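Local atomic coordinates of vestitone reductase (Medicago sativa, PDB entry 2P4H), a protein that catalyses the stereospecific, NADPH-dependent reduction of (3R)-vestitone to an isoflavanol, the penultimate step in the biosynthesis of the phytoalexin medicarpin. Residues G14-K19 against D229-H234; L22-S27 against A233-L238; V208-K213 against Q261-K266; P255-S260 against K279-A284. All blocks are in the same frame, centred on the assembly; numbering follows the deposited sequence.

In the fold
From the N terminus, helix 12-23 supplies the first segment of contact 1, and its C-terminal end with the turn after it that of contact 2; the chain returns some 200 residues later on helix 227-239 to close them. The two share Ala-233 and His-234 and join the first helix of the Rossmann domain to a late one. Contact 3 opens at 208-213, before either is closed, and closes at 261-266, so it crosses both; its centre is about 26 Å from that of contact 1. Contact 4 opens at 255-260, crosses contact 3, and closes at 279-284. Contacts 3 and 4 touch through Leu-209 and bind helix 208-211, helix 256-266 and the segment leading to strand 284-285.

Contact 1: residues G14-K19 against D229-H234; sequences GSWIIK and DVARAH
Ile-17 sets its terminal methyl squarely over the imidazole of His-234: CD1 lies 3.6 Å from the ring centroid and only 11° off the ring normal, a CH-pi contact over the centre of the face. Both torsions of the isoleucine serve this reach, CG1 lying beside the backbone N (chi1 -75°) and the chain then running extended to CD1. The two side chains meet at about a right angle. Ala-231 is met by both Trp-16 and Ile-17. Its CB lies 4.0 Å from Trp-16 CD1, near the plane of the indole at its edge, and 4.2 Å from Ile-17 CG1. The small side chain is consistent with the close approach here, Ile-17 CA and Ala-231 CA being 5.2 Å apart where the segments cross at -62°. Trp-16 NE1 is hydrogen-bonded to Asp-228. Beyond the contact, the His-234 ring meets Phe-79 edge-to-face. An alanine in place of His-234 would probably leave the Ile-17 methyl without its aromatic face and Phe-79 without this edge-to-face ring. Across the interface the chemistry is thus dispersion and CH-pi contact, holding together helix 227-239 and the helix that starts within the glycine-rich NADP(+) motif, a predicted binding site.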
loop_
_atom_site.group_PDB
_atom_site.type_symbol
_atom_site.label_atom_id
_atom_site.label_comp_id
_atom_site.label_asym_id
_atom_site.label_seq_id
_atom_site.Cartn_x
_atom_site.Cartn_y
_atom_site.Cartn_z
ATOM N N GLY A 14 -2.987 1.115 6.740
ATOM C CA GLY A 14 -2.695 0.746 8.111
ATOM C C GLY A 14 -3.918 0.332 8.906
ATOM O O GLY A 14 -3.893 -0.687 9.602
ATOM N N SER A 15 -4.992 1.111 8.811
ATOM C CA SER A 15 -6.195 0.781 9.561
ATOM C C SER A 15 -6.830 -0.514 9.067
ATOM O O SER A 15 -7.353 -1.291 9.866
ATOM C CB SER A 15 -7.206 1.937 9.518
ATOM O OG SER A 15 -7.622 2.248 8.202
ATOM N N TRP A 16 -6.782 -0.767 7.761
ATOM C CA TRP A 16 -7.365 -2.002 7.254
ATOM C C TRP A 16 -6.546 -3.193 7.740
ATOM O O TRP A 16 -7.095 -4.238 8.089
ATOM C CB TRP A 16 -7.435 -2.012 5.724
ATOM C CG TRP A 16 -8.265 -3.161 5.250
ATOM C CD1 TRP A 16 -7.825 -4.401 4.880
ATOM C CD2 TRP A 16 -9.695 -3.223 5.241
ATOM N NE1 TRP A 16 -8.897 -5.235 4.650
ATOM C CE2 TRP A 16 -10.056 -4.534 4.866
ATOM C CE3 TRP A 16 -10.709 -2.295 5.522
ATOM C CZ2 TRP A 16 -11.392 -4.944 4.763
ATOM C CZ3 TRP A 16 -12.033 -2.701 5.423
ATOM C CH2 TRP A 16 -12.363 -4.013 5.047
ATOM N N ILE A 17 -5.226 -3.033 7.766
ATOM C CA ILE A 17 -4.353 -4.099 8.234
ATOM C C ILE A 17 -4.602 -4.381 9.720
ATOM O O ILE A 17 -4.565 -5.537 10.145
ATOM C CB ILE A 17 -2.869 -3.742 7.970
ATOM C CG1 ILE A 17 -2.572 -3.927 6.477
ATOM C CG2 ILE A 17 -1.945 -4.613 8.816
ATOM C CD1 ILE A 17 -1.147 -3.590 6.070
ATOM N N ILE A 18 -4.864 -3.339 10.509
ATOM C CA ILE A 18 -5.146 -3.540 11.930
ATOM C C ILE A 18 -6.439 -4.349 12.059
ATOM O O ILE A 18 -6.521 -5.291 12.847
ATOM C CB ILE A 18 -5.294 -2.190 12.669
ATOM C CG1 ILE A 18 -3.920 -1.521 12.787
ATOM C CG2 ILE A 18 -5.921 -2.403 14.048
ATOM C CD1 ILE A 18 -3.941 -0.167 13.448
ATOM N N LYS A 19 -7.443 -3.975 11.272
ATOM C CA LYS A 19 -8.726 -4.675 11.268
ATOM C C LYS A 19 -8.489 -6.156 10.963
ATOM O O LYS A 19 -8.980 -7.043 11.669
ATOM C CB LYS A 19 -9.635 -4.056 10.200
ATOM C CG LYS A 19 -10.940 -4.789 9.951
ATOM C CD LYS A 19 -11.733 -4.086 8.857
ATOM C CE LYS A 19 -13.023 -4.819 8.512
ATOM N NZ LYS A 19 -12.776 -6.147 7.892
ATOM N N ASP A 229 -6.494 -8.200 0.060
ATOM C CA ASP A 229 -5.472 -9.138 -0.383
ATOM C C ASP A 229 -4.114 -8.598 0.074
ATOM O O ASP A 229 -3.196 -9.372 0.335
ATOM C CB ASP A 229 -5.495 -9.338 -1.902
ATOM C CG ASP A 229 -6.402 -10.487 -2.322
ATOM O OD1 ASP A 229 -6.467 -11.491 -1.576
ATOM O OD2 ASP A 229 -7.031 -10.404 -3.396
ATOM N N VAL A 230 -3.983 -7.275 0.186
ATOM C CA VAL A 230 -2.722 -6.713 0.661
ATOM C C VAL A 230 -2.543 -7.109 2.128
ATOM O O VAL A 230 -1.445 -7.476 2.547
ATOM C CB VAL A 230 -2.687 -5.172 0.543
ATOM C CG1 VAL A 230 -1.390 -4.640 1.147
ATOM C CG2 VAL A 230 -2.776 -4.759 -0.917
ATOM N N ALA A 231 -3.621 -7.040 2.907
ATOM C CA ALA A 231 -3.551 -7.420 4.315
ATOM C C ALA A 231 -3.227 -8.911 4.401
ATOM O O ALA A 231 -2.399 -9.330 5.209
ATOM C CB ALA A 231 -4.877 -7.120 5.016
ATOM N N ARG A 232 -3.878 -9.711 3.560
ATOM C CA ARG A 232 -3.629 -11.149 3.549
ATOM C C ARG A 232 -2.174 -11.451 3.180
ATOM O O ARG A 232 -1.567 -12.358 3.744
ATOM C CB ARG A 232 -4.578 -11.850 2.571
ATOM C CG ARG A 232 -6.029 -11.884 3.041
ATOM C CD ARG A 232 -6.962 -12.593 2.054
ATOM N NE ARG A 232 -6.611 -14.000 1.873
ATOM C CZ ARG A 232 -5.897 -14.475 0.857
ATOM N NH1 ARG A 232 -5.458 -13.663 -0.093
ATOM N NH2 ARG A 232 -5.596 -15.766 0.804
ATOM N N ALA A 233 -1.616 -10.683 2.244
ATOM C CA ALA A 233 -0.229 -10.886 1.827
ATOM C C ALA A 233 0.730 -10.604 2.981
ATOM O O ALA A 233 1.733 -11.297 3.135
ATOM C CB ALA A 233 0.100 -9.993 0.638
ATOM N N HIS A 234 0.430 -9.582 3.781
ATOM C CA HIS A 234 1.265 -9.248 4.933
ATOM C C HIS A 234 1.298 -10.420 5.907
ATOM O O HIS A 234 2.363 -10.833 6.362
ATOM C CB HIS A 234 0.721 -8.010 5.664
ATOM C CG HIS A 234 1.114 -6.707 5.039
ATOM N ND1 HIS A 234 2.076 -5.878 5.577
ATOM C CD2 HIS A 234 0.658 -6.081 3.929
ATOM C CE1 HIS A 234 2.194 -4.798 4.825
ATOM N NE2 HIS A 234 1.344 -4.896 3.819
#

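Contact 2: residues L22-S27 against A233-L238; sequences LENGYS and AHIYLL
Ile-235 offers its two branches to different partners, CD1 to the amide of Asn-24 and CG2 to the phenol of Tyr-26. The tyrosine and the isoleucine slide past each other in opposite directions, bringing Ile-235 CG2 within 4.0 Å of Tyr-26 OH and 4.2 Å of Tyr-26 CE1. Leu-238, one turn further along the helix, meets the opposite ortho-to-hydroxyl carbon from the same side of the ring plane, its CD2 3.8 Å from Tyr-26 CE2. Its CG is swung away from the backbone N to lie beside the carbonyl carbon (chi1 167°), and the methyl meets the ring obliquely. Asn-24 lays its amide against Ile-235, Asn-24 ND2 lying 3.4 Å from Ile-235 CD1 in a van der Waals touch, while ND2 is hydrogen-bonded to Ser-20 O. The Tyr-26 hydroxyl is hydrogen-bonded to Glu-239. With a leucine at Tyr-26, Glu-239 would probably lose this phenolic partner and a gap would be likely to open beside Ile-235 and Leu-238. The tyrosine follows a Schellman motif, in which Gly-25, at positive phi, ends helix 12-23 and Tyr-26 N bonds to Leu-21 O. The contact therefore joins the turn between helix 12-23 and strand 27-31 to helix 227-239, whose Leu-237 packs on strands 119-125 and 182-187 of the parallel sheet.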
loop_
_atom_site.group_PDB
_atom_site.type_symbol
_atom_site.label_atom_id
_atom_site.label_comp_id
_atom_site.label_asym_id
_atom_site.label_seq_id
_atom_site.Cartn_x
_atom_site.Cartn_y
_atom_site.Cartn_z
ATOM N N LEU A 22 -6.591 -8.167 13.769
ATOM C CA LEU A 22 -7.466 -8.478 14.888
ATOM C C LEU A 22 -8.427 -9.610 14.532
ATOM O O LEU A 22 -8.696 -10.486 15.356
ATOM C CB LEU A 22 -8.236 -7.226 15.314
ATOM C CG LEU A 22 -7.392 -6.112 15.948
ATOM C CD1 LEU A 22 -8.250 -4.879 16.160
ATOM C CD2 LEU A 22 -6.807 -6.588 17.274
ATOM N N GLU A 23 -8.933 -9.604 13.303
ATOM C CA GLU A 23 -9.857 -10.645 12.860
ATOM C C GLU A 23 -9.162 -11.997 12.787
ATOM O O GLU A 23 -9.795 -13.039 12.970
ATOM C CB GLU A 23 -10.422 -10.317 11.476
ATOM C CG GLU A 23 -11.117 -8.977 11.373
ATOM C CD GLU A 23 -11.612 -8.691 9.968
ATOM O OE1 GLU A 23 -10.911 -9.069 9.005
ATOM O OE2 GLU A 23 -12.689 -8.078 9.831
ATOM N N ASN A 24 -7.859 -11.977 12.521
ATOM C CA ASN A 24 -7.086 -13.204 12.390
ATOM C C ASN A 24 -6.399 -13.713 13.653
ATOM O O ASN A 24 -5.521 -14.574 13.581
ATOM C CB ASN A 24 -6.071 -13.047 11.256
ATOM C CG ASN A 24 -6.715 -13.170 9.885
ATOM O OD1 ASN A 24 -7.139 -14.255 9.485
ATOM N ND2 ASN A 24 -6.806 -12.058 9.167
ATOM N N GLY A 25 -6.793 -13.180 14.805
ATOM C CA GLY A 25 -6.230 -13.644 16.061
ATOM C C GLY A 25 -4.972 -12.995 16.603
ATOM O O GLY A 25 -4.424 -13.464 17.599
ATOM N N TYR A 26 -4.498 -11.932 15.966
ATOM C CA TYR A 26 -3.298 -11.257 16.447
ATOM C C TYR A 26 -3.635 -10.094 17.370
ATOM O O TYR A 26 -4.765 -9.602 17.381
ATOM C CB TYR A 26 -2.480 -10.685 15.283
ATOM C CG TYR A 26 -1.792 -11.696 14.401
ATOM C CD1 TYR A 26 -2.470 -12.322 13.354
ATOM C CD2 TYR A 26 -0.446 -12.004 14.594
ATOM C CE1 TYR A 26 -1.818 -13.229 12.518
ATOM C CE2 TYR A 26 0.212 -12.905 13.768
ATOM C CZ TYR A 26 -0.477 -13.512 12.734
ATOM O OH TYR A 26 0.186 -14.394 11.912
ATOM N N SER A 27 -2.648 -9.673 18.154
ATOM C CA SER A 27 -2.800 -8.511 19.013
ATOM C C SER A 27 -2.048 -7.438 18.225
ATOM O O SER A 27 -1.180 -7.765 17.408
ATOM C CB SER A 27 -2.175 -8.744 20.395
ATOM O OG SER A 27 -0.836 -9.194 20.312
ATOM N N ALA A 233 -1.616 -10.683 2.244
ATOM C CA ALA A 233 -0.229 -10.886 1.827
ATOM C C ALA A 233 0.730 -10.604 2.981
ATOM O O ALA A 233 1.733 -11.297 3.135
ATOM C CB ALA A 233 0.100 -9.993 0.638
ATOM N N HIS A 234 0.430 -9.582 3.781
ATOM C CA HIS A 234 1.265 -9.248 4.933
ATOM C C HIS A 234 1.298 -10.420 5.907
ATOM O O HIS A 234 2.363 -10.833 6.362
ATOM C CB HIS A 234 0.721 -8.010 5.664
ATOM C CG HIS A 234 1.114 -6.707 5.039
ATOM N ND1 HIS A 234 2.076 -5.878 5.577
ATOM C CD2 HIS A 234 0.658 -6.081 3.929
ATOM C CE1 HIS A 234 2.194 -4.798 4.825
ATOM N NE2 HIS A 234 1.344 -4.896 3.819
ATOM N N ILE A 235 0.125 -10.955 6.225
ATOM C CA ILE A 235 0.043 -12.071 7.156
ATOM C C ILE A 235 0.730 -13.310 6.583
ATOM O O ILE A 235 1.438 -14.020 7.295
ATOM C CB ILE A 235 -1.432 -12.373 7.505
ATOM C CG1 ILE A 235 -2.025 -11.185 8.269
ATOM C CG2 ILE A 235 -1.527 -13.645 8.343
ATOM C CD1 ILE A 235 -3.508 -11.317 8.580
ATOM N N TYR A 236 0.538 -13.557 5.292
ATOM C CA TYR A 236 1.158 -14.707 4.645
ATOM C C TYR A 236 2.684 -14.650 4.736
ATOM O O TYR A 236 3.337 -15.629 5.107
ATOM C CB TYR A 236 0.748 -14.779 3.170
ATOM C CG TYR A 236 1.324 -15.982 2.460
ATOM C CD1 TYR A 236 0.695 -17.225 2.534
ATOM C CD2 TYR A 236 2.532 -15.893 1.770
ATOM C CE1 TYR A 236 1.258 -18.350 1.942
ATOM C CE2 TYR A 236 3.108 -17.014 1.176
ATOM C CZ TYR A 236 2.464 -18.238 1.265
ATOM O OH TYR A 236 3.026 -19.345 0.673
ATOM N N LEU A 237 3.256 -13.500 4.398
ATOM C CA LEU A 237 4.705 -13.342 4.428
ATOM C C LEU A 237 5.270 -13.348 5.846
ATOM O O LEU A 237 6.446 -13.647 6.050
ATOM C CB LEU A 237 5.098 -12.066 3.680
ATOM C CG LEU A 237 4.780 -12.163 2.182
ATOM C CD1 LEU A 237 4.920 -10.800 1.523
ATOM C CD2 LEU A 237 5.704 -13.185 1.529
ATOM N N LEU A 238 4.436 -13.020 6.824
ATOM C CA LEU A 238 4.871 -13.042 8.214
ATOM C C LEU A 238 4.896 -14.486 8.719
ATOM O O LEU A 238 5.801 -14.877 9.457
ATOM C CB LEU A 238 3.912 -12.230 9.091
ATOM C CG LEU A 238 4.059 -12.420 10.607
ATOM C CD1 LEU A 238 5.398 -11.873 11.076
ATOM C CD2 LEU A 238 2.917 -11.717 11.321
#

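Contact 3: residues V208-K213 against Q261-K266; sequences VLVLGK and QLLSAK
Leu-263 carries the whole contact through one methyl, CD1, which meets two consecutive residues of helix 208-211. Leu-263 CD1 lies 4.2 Å from Val-210 CG1 and 4.3 Å from Leu-209 CB, so that the valine is touched at a branch tip and Leu-209 at the root of its side chain. The Leu-263 chain is extended at its second torsion (chi2 177°), which carries CD1 straight out from its own helix. In the next shell, Leu-263 also packs against Phe-309 and Ile-313 of helix 305-319 and against Ile-272, which places it among three parts of the fold. Leu-209 packs on Ile-256, Met-259 and Ser-260, about one to two turns earlier on the helix that carries Leu-263. Short as helix 208-211 is, its single turn is closed by a backbone bond of 2.9 Å from Gly-212 N to Val-208 O. On the other helix, Ser-264 turns its hydroxyl back to the carbonyl of Ser-260. The contact buries little surface, 98 Å² over both sides, and all that meets is aliphatic carbon. Such packing has no directional bond to fix it, and its geometry follows from the shape of the side chains and from the neighbours that confine Leu-263 and Leu-209.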
loop_
_atom_site.group_PDB
_atom_site.type_symbol
_atom_site.label_atom_id
_atom_site.label_comp_id
_atom_site.label_asym_id
_atom_site.label_seq_id
_atom_site.Cartn_x
_atom_site.Cartn_y
_atom_site.Cartn_z
ATOM N N VAL A 208 -12.820 7.025 -10.887
ATOM C CA VAL A 208 -13.005 8.208 -11.713
ATOM C C VAL A 208 -14.211 8.120 -12.658
ATOM O O VAL A 208 -14.885 9.125 -12.898
ATOM C CB VAL A 208 -11.713 8.518 -12.521
ATOM C CG1 VAL A 208 -11.382 7.368 -13.459
ATOM C CG2 VAL A 208 -11.876 9.820 -13.287
ATOM N N LEU A 209 -14.502 6.933 -13.182
ATOM C CA LEU A 209 -15.633 6.801 -14.100
ATOM C C LEU A 209 -17.004 6.929 -13.432
ATOM O O LEU A 209 -17.991 7.236 -14.103
ATOM C CB LEU A 209 -15.551 5.480 -14.877
ATOM C CG LEU A 209 -14.381 5.319 -15.855
ATOM C CD1 LEU A 209 -14.561 4.013 -16.621
ATOM C CD2 LEU A 209 -14.321 6.497 -16.825
ATOM N N VAL A 210 -17.077 6.702 -12.124
ATOM C CA VAL A 210 -18.357 6.825 -11.424
ATOM C C VAL A 210 -18.403 7.995 -10.446
ATOM O O VAL A 210 -19.486 8.434 -10.056
ATOM C CB VAL A 210 -18.717 5.538 -10.646
ATOM C CG1 VAL A 210 -18.885 4.376 -11.613
ATOM C CG2 VAL A 210 -17.650 5.233 -9.616
ATOM N N LEU A 211 -17.232 8.496 -10.056
ATOM C CA LEU A 211 -17.124 9.608 -9.108
ATOM C C LEU A 211 -16.692 10.917 -9.750
ATOM O O LEU A 211 -17.054 11.998 -9.281
ATOM C CB LEU A 211 -16.120 9.268 -8.000
ATOM C CG LEU A 211 -16.549 8.339 -6.866
ATOM C CD1 LEU A 211 -15.346 7.977 -6.009
ATOM C CD2 LEU A 211 -17.605 9.034 -6.032
ATOM N N GLY A 212 -15.905 10.820 -10.816
ATOM C CA GLY A 212 -15.425 12.020 -11.473
ATOM C C GLY A 212 -15.963 12.249 -12.868
ATOM O O GLY A 212 -16.875 11.558 -13.323
ATOM N N LYS A 213 -15.391 13.237 -13.545
ATOM C CA LYS A 213 -15.794 13.575 -14.899
ATOM C C LYS A 213 -14.647 13.300 -15.859
ATOM O O LYS A 213 -13.525 13.019 -15.436
ATOM C CB LYS A 213 -16.201 15.046 -14.974
ATOM C CG LYS A 213 -17.418 15.385 -14.126
ATOM C CD LYS A 213 -17.735 16.870 -14.166
ATOM C CE LYS A 213 -16.613 17.691 -13.551
ATOM N NZ LYS A 213 -16.933 19.144 -13.547
ATOM N N GLN A 261 -16.437 -1.089 -19.469
ATOM C CA GLN A 261 -17.328 -2.202 -19.767
ATOM C C GLN A 261 -17.806 -2.899 -18.500
ATOM O O GLN A 261 -18.988 -3.216 -18.369
ATOM C CB GLN A 261 -16.643 -3.203 -20.703
ATOM C CG GLN A 261 -16.330 -2.607 -22.067
ATOM C CD GLN A 261 -15.821 -3.630 -23.062
ATOM O OE1 GLN A 261 -14.999 -4.481 -22.727
ATOM N NE2 GLN A 261 -16.294 -3.537 -24.299
ATOM N N LEU A 262 -16.900 -3.123 -17.557
ATOM C CA LEU A 262 -17.263 -3.784 -16.310
ATOM C C LEU A 262 -18.256 -2.952 -15.506
ATOM O O LEU A 262 -19.317 -3.439 -15.118
ATOM C CB LEU A 262 -16.007 -4.050 -15.467
ATOM C CG LEU A 262 -16.162 -4.748 -14.106
ATOM C CD1 LEU A 262 -14.793 -5.188 -13.621
ATOM C CD2 LEU A 262 -16.806 -3.827 -13.083
ATOM N N LEU A 263 -17.913 -1.694 -15.257
ATOM C CA LEU A 263 -18.776 -0.829 -14.468
ATOM C C LEU A 263 -20.118 -0.507 -15.124
ATOM O O LEU A 263 -21.135 -0.388 -14.435
ATOM C CB LEU A 263 -18.030 0.462 -14.115
ATOM C CG LEU A 263 -16.740 0.246 -13.315
ATOM C CD1 LEU A 263 -16.053 1.581 -13.080
ATOM C CD2 LEU A 263 -17.057 -0.435 -11.989
ATOM N N SER A 264 -20.134 -0.374 -16.447
ATOM C CA SER A 264 -21.380 -0.067 -17.143
ATOM C C SER A 264 -22.381 -1.208 -17.005
ATOM O O SER A 264 -23.579 -0.980 -16.845
ATOM C CB SER A 264 -21.118 0.199 -18.628
ATOM O OG SER A 264 -20.335 1.365 -18.808
ATOM N N ALA A 265 -21.882 -2.436 -17.059
ATOM C CA ALA A 265 -22.742 -3.604 -16.950
ATOM C C ALA A 265 -23.221 -3.861 -15.525
ATOM O O ALA A 265 -24.388 -4.192 -15.304
ATOM C CB ALA A 265 -22.010 -4.836 -17.483
ATOM N N LYS A 266 -22.333 -3.688 -14.553
ATOM C CA LYS A 266 -22.688 -3.949 -13.163
ATOM C C LYS A 266 -23.395 -2.809 -12.433
ATOM O O LYS A 266 -24.140 -3.058 -11.486
ATOM C CB LYS A 266 -21.440 -4.365 -12.376
ATOM C CG LYS A 266 -20.717 -5.581 -12.947
ATOM C CD LYS A 266 -21.644 -6.780 -13.097
ATOM C CE LYS A 266 -20.914 -7.965 -13.718
ATOM N NZ LYS A 266 -21.825 -9.119 -13.972
#

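Contact 4: residues P255-S260 against K279-A284; sequences PIEEMS and KEIKGA
Ile-281 is the residue of segment 279-284 that meets helix 256-266, touching Ile-256 and Glu-257 with a single methyl. The segment approaches at Lys-279, whose CA is 8.5 Å from that of Glu-257, while its amine turns elsewhere to a salt bridge with Asp-276. Glu-280 takes a positive phi (61°) and so bends the chain. Its carbonyl O receives Lys-282 NZ at 3.0 Å, the donor tilted 15° from the carbonyl plane, a bond that spans Ile-281 and links the residues before and after it. Ile-281 points toward the helix with CG1 anti to the backbone N (chi1 -174°), a torsion that leaves CG2 in the crowded position between N and the carbonyl carbon. This Ile-281 CG2 methyl lies 4.3 Å from Ile-256 CG2 and 3.8 Å from Glu-257 OE1. Glu-257 brings its carboxylate there by a bend at its second torsion. After Gly-283 the chain runs extended into Ala-284, where it bonds through its backbone to Gly-218 and Thr-220 and enters the mixed sheet beside strand 219-226. Ile-256 likewise makes a backbone bond to Thr-220, and its side chain and that of Ile-281 both touch that threonine. The chemistry is that of a small apolar contact with a charge-paired carboxylate at its side: Ile-281 CG2 touches OE1 by van der Waals contact alone, and the salt bridge to Arg-285 is the polar interaction of that oxygen and probably limits where the carboxylate can sit.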
loop_
_atom_site.group_PDB
_atom_site.type_symbol
_atom_site.label_atom_id
_atom_site.label_comp_id
_atom_site.label_asym_id
_atom_site.label_seq_id
_atom_site.Cartn_x
_atom_site.Cartn_y
_atom_site.Cartn_z
ATOM N N PRO A 255 -7.227 -1.674 -18.210
ATOM C CA PRO A 255 -7.344 -0.540 -19.129
ATOM C C PRO A 255 -8.647 0.178 -18.786
ATOM O O PRO A 255 -9.624 -0.461 -18.390
ATOM C CB PRO A 255 -7.408 -1.207 -20.500
ATOM C CG PRO A 255 -6.617 -2.467 -20.307
ATOM C CD PRO A 255 -7.093 -2.943 -18.951
ATOM N N ILE A 256 -8.677 1.494 -18.943
ATOM C CA ILE A 256 -9.883 2.243 -18.618
ATOM C C ILE A 256 -11.079 1.797 -19.474
ATOM O O ILE A 256 -12.230 1.902 -19.046
ATOM C CB ILE A 256 -9.620 3.772 -18.750
ATOM C CG1 ILE A 256 -10.735 4.556 -18.059
ATOM C CG2 ILE A 256 -9.475 4.164 -20.209
ATOM C CD1 ILE A 256 -10.378 6.015 -17.816
ATOM N N GLU A 257 -10.805 1.284 -20.671
ATOM C CA GLU A 257 -11.867 0.807 -21.555
ATOM C C GLU A 257 -12.527 -0.442 -20.969
ATOM O O GLU A 257 -13.748 -0.603 -21.038
ATOM C CB GLU A 257 -11.308 0.491 -22.946
ATOM C CG GLU A 257 -10.750 1.700 -23.701
ATOM C CD GLU A 257 -9.309 2.042 -23.341
ATOM O OE1 GLU A 257 -8.771 3.005 -23.928
ATOM O OE2 GLU A 257 -8.704 1.359 -22.484
ATOM N N GLU A 258 -11.722 -1.333 -20.399
ATOM C CA GLU A 258 -12.267 -2.544 -19.793
ATOM C C GLU A 258 -12.983 -2.158 -18.505
ATOM O O GLU A 258 -13.987 -2.763 -18.126
ATOM C CB GLU A 258 -11.146 -3.555 -19.530
ATOM C CG GLU A 258 -10.499 -4.044 -20.820
ATOM C CD GLU A 258 -9.449 -5.115 -20.604
ATOM O OE1 GLU A 258 -8.758 -5.463 -21.585
ATOM O OE2 GLU A 258 -9.317 -5.613 -19.467
ATOM N N MET A 259 -12.462 -1.132 -17.842
ATOM C CA MET A 259 -13.060 -0.614 -16.621
ATOM C C MET A 259 -14.484 -0.141 -16.962
ATOM O O MET A 259 -15.445 -0.441 -16.252
ATOM C CB MET A 259 -12.201 0.550 -16.124
ATOM C CG MET A 259 -12.665 1.235 -14.864
ATOM S SD MET A 259 -11.555 2.623 -14.501
ATOM C CE MET A 259 -10.489 1.924 -13.253
ATOM N N SER A 260 -14.609 0.591 -18.065
ATOM C CA SER A 260 -15.905 1.090 -18.509
ATOM C C SER A 260 -16.891 -0.048 -18.781
ATOM O O SER A 260 -18.055 0.019 -18.382
ATOM C CB SER A 260 -15.741 1.923 -19.778
ATOM O OG SER A 260 -17.007 2.232 -20.339
ATOM N N LYS A 279 -12.722 6.558 -26.834
ATOM C CA LYS A 279 -11.845 6.359 -27.985
ATOM C C LYS A 279 -10.779 7.441 -28.090
ATOM O O LYS A 279 -11.068 8.626 -27.955
ATOM C CB LYS A 279 -12.661 6.315 -29.279
ATOM C CG LYS A 279 -13.277 4.956 -29.566
ATOM C CD LYS A 279 -14.064 4.964 -30.866
ATOM C CE LYS A 279 -14.480 3.555 -31.262
ATOM N NZ LYS A 279 -15.212 2.871 -30.166
ATOM N N GLU A 280 -9.543 7.018 -28.335
ATOM C CA GLU A 280 -8.419 7.940 -28.461
ATOM C C GLU A 280 -8.180 8.738 -27.183
ATOM O O GLU A 280 -7.530 9.784 -27.211
ATOM C CB GLU A 280 -8.644 8.908 -29.628
ATOM C CG GLU A 280 -8.731 8.243 -30.990
ATOM C CD GLU A 280 -8.862 9.251 -32.116
ATOM O OE1 GLU A 280 -7.954 10.096 -32.266
ATOM O OE2 GLU A 280 -9.872 9.200 -32.850
ATOM N N ILE A 281 -8.706 8.248 -26.064
ATOM C CA ILE A 281 -8.530 8.928 -24.786
ATOM C C ILE A 281 -7.039 9.012 -24.474
ATOM O O ILE A 281 -6.316 8.022 -24.585
ATOM C CB ILE A 281 -9.252 8.171 -23.637
ATOM C CG1 ILE A 281 -9.165 8.977 -22.338
ATOM C CG2 ILE A 281 -8.645 6.786 -23.451
ATOM C CD1 ILE A 281 -9.971 10.260 -22.355
ATOM N N LYS A 282 -6.582 10.200 -24.095
ATOM C CA LYS A 282 -5.175 10.405 -23.774
ATOM C C LYS A 282 -4.935 10.232 -22.284
ATOM O O LYS A 282 -5.747 10.652 -21.459
ATOM C CB LYS A 282 -4.734 11.805 -24.209
ATOM C CG LYS A 282 -4.850 12.060 -25.706
ATOM C CD LYS A 282 -3.954 11.120 -26.500
ATOM C CE LYS A 282 -3.998 11.440 -27.987
ATOM N NZ LYS A 282 -5.375 11.330 -28.539
ATOM N N GLY A 283 -3.816 9.603 -21.939
ATOM C CA GLY A 283 -3.503 9.394 -20.542
ATOM C C GLY A 283 -2.300 8.502 -20.321
ATOM O O GLY A 283 -1.642 8.073 -21.270
ATOM N N ALA A 284 -2.020 8.224 -19.054
ATOM C CA ALA A 284 -0.893 7.387 -18.678
ATOM C C ALA A 284 -1.296 5.918 -18.596
ATOM O O ALA A 284 -2.166 5.547 -17.812
ATOM C CB ALA A 284 -0.336 7.850 -17.337
#